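Local atomic coordinates of signal recognition 54 kDa protein (Pyrococcus furiosus, PDB entry 3DM5), a protein that belongs to the SRP54 family, pairing a helical bundle and a P-loop GTPase-type domain, here with bound guanosine-5'-diphosphate, with a signal peptide binding domain. Residues 42-46 / 223-227. Sequence-based numbering, arbitrary orientation.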
loop_
_atom_site.group_PDB
_atom_site.type_symbol
_atom_site.label_atom_id
_atom_site.label_comp_id
_atom_site.label_asym_id
_atom_site.label_seq_id
_atom_site.Cartn_x
_atom_site.Cartn_y
_atom_site.Cartn_z
ATOM N N ALA A 42 -3.883 -10.595 -9.628
ATOM C CA ALA A 42 -4.225 -9.923 -10.882
ATOM C C ALA A 42 -5.507 -10.528 -11.463
ATOM O O ALA A 42 -5.844 -10.322 -12.636
ATOM C CB ALA A 42 -3.072 -10.024 -11.874
ATOM N N ASP A 43 -6.201 -11.291 -10.625
ATOM C CA ASP A 43 -7.503 -11.872 -10.946
ATOM C C ASP A 43 -7.428 -13.012 -11.944
ATOM O O ASP A 43 -8.392 -13.269 -12.659
ATOM C CB ASP A 43 -8.494 -10.808 -11.427
ATOM C CG ASP A 43 -9.930 -11.326 -11.482
ATOM O OD1 ASP A 43 -10.797 -10.659 -12.096
ATOM O OD2 ASP A 43 -10.186 -12.408 -10.915
ATOM N N VAL A 44 -6.296 -13.703 -12.005
ATOM C CA VAL A 44 -6.250 -14.884 -12.865
ATOM C C VAL A 44 -7.035 -16.020 -12.211
ATOM O O VAL A 44 -6.815 -16.325 -11.037
ATOM C CB VAL A 44 -4.799 -15.353 -13.209
ATOM C CG1 VAL A 44 -4.847 -16.602 -14.060
ATOM C CG2 VAL A 44 -4.055 -14.286 -13.937
ATOM N N ASN A 45 -7.954 -16.621 -12.966
ATOM C CA ASN A 45 -8.722 -17.767 -12.490
ATOM C C ASN A 45 -7.852 -18.727 -11.693
ATOM O O ASN A 45 -6.755 -19.089 -12.127
ATOM C CB ASN A 45 -9.335 -18.513 -13.670
ATOM C CG ASN A 45 -10.127 -19.735 -13.239
ATOM O OD1 ASN A 45 -11.274 -19.623 -12.832
ATOM N ND2 ASN A 45 -9.517 -20.905 -13.325
ATOM N N VAL A 46 -8.342 -19.157 -10.535
ATOM C CA VAL A 46 -7.540 -20.033 -9.674
ATOM C C VAL A 46 -7.186 -21.355 -10.322
ATOM O O VAL A 46 -6.040 -21.779 -10.261
ATOM C CB VAL A 46 -8.193 -20.310 -8.326
ATOM C CG1 VAL A 46 -7.417 -21.384 -7.605
ATOM C CG2 VAL A 46 -8.213 -19.037 -7.495
ATOM N N THR A 223 -10.620 -4.678 -17.392
ATOM C CA THR A 223 -10.757 -4.476 -15.963
ATOM C C THR A 223 -11.761 -5.446 -15.386
ATOM O O THR A 223 -11.963 -5.475 -14.173
ATOM C CB THR A 223 -11.200 -3.051 -15.610
ATOM O OG1 THR A 223 -12.548 -2.858 -16.051
ATOM C CG2 THR A 223 -10.263 -2.010 -16.245
ATOM N N ILE A 224 -12.393 -6.237 -16.253
ATOM C CA ILE A 224 -13.285 -7.305 -15.792
ATOM C C ILE A 224 -12.533 -8.563 -15.353
ATOM O O ILE A 224 -13.128 -9.497 -14.821
ATOM C CB ILE A 224 -14.385 -7.649 -16.834
ATOM C CG1 ILE A 224 -13.827 -8.450 -18.009
ATOM C CG2 ILE A 224 -15.038 -6.392 -17.328
ATOM C CD1 ILE A 224 -14.912 -9.227 -18.758
ATOM N N GLY A 225 -11.220 -8.584 -15.549
ATOM C CA GLY A 225 -10.437 -9.725 -15.109
ATOM C C GLY A 225 -10.886 -11.029 -15.743
ATOM O O GLY A 225 -11.121 -11.108 -16.951
ATOM N N GLN A 226 -11.013 -12.063 -14.922
ATOM C CA GLN A 226 -11.210 -13.413 -15.433
ATOM C C GLN A 226 -12.595 -13.630 -16.013
ATOM O O GLN A 226 -12.841 -14.671 -16.599
ATOM C CB GLN A 226 -10.954 -14.443 -14.341
ATOM C CG GLN A 226 -12.032 -14.497 -13.289
ATOM C CD GLN A 226 -11.790 -15.597 -12.291
ATOM O OE1 GLN A 226 -11.345 -15.348 -11.163
ATOM N NE2 GLN A 226 -12.043 -16.833 -12.706
ATOM N N GLN A 227 -13.495 -12.658 -15.837
ATOM C CA GLN A 227 -14.836 -12.728 -16.422
ATOM C C GLN A 227 -14.813 -12.611 -17.940
ATOM O O GLN A 227 -15.842 -12.811 -18.586
ATOM C CB GLN A 227 -15.755 -11.630 -15.879
ATOM C CG GLN A 227 -15.800 -11.493 -14.375
ATOM C CD GLN A 227 -16.711 -10.359 -13.933
ATOM O OE1 GLN A 227 -17.929 -10.513 -13.920
ATOM N NE2 GLN A 227 -16.123 -9.207 -13.581
HETATM O O HOH W 1 -10.696 -17.857 -9.687
#
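Asp-43 faces Gly-225 with their CA atoms 5.5 Å apart, where the Schellman motif ending helix 25-41, with Asp-43 as its positive-phi C-prime residue, meets the 3-10 turn around Gln-226. How a capped helix end can bind a second domain is seen in the carboxylate: Asp-43 OD1 accepts a hydrogen bond from the backbone N of Gln-226 at 3.2 Å, the N-H coming from well above the carboxylate plane. The same oxygen, Asp-43 OD1, lies 3.2 Å from Gly-225 CA.

The side chain of Gln-226, on which Arg-33 of the second subunit packs, extends toward 42-46. With CG between its own N and carbonyl carbon (chi1 72°) and the chain extended beyond, it passes Asp-43 at about a right angle and carries its amide to Asn-45. Gln-226 NE2 donates a weak, bent hydrogen bond to Asn-45 OD1 at 2.9 Å, the two amide planes perpendicular. A water donates to Gln-226 OE1 and accepts from the backbone N of Val-46, first residue of helix 46-62, right after Asn-45 at the N-cap position.

The contact thus joins the helical bundle, at the turn between helices 25-41 and 46-62, to the GTPase domain, at the loop leading from strand 215-221 into helix 228-237.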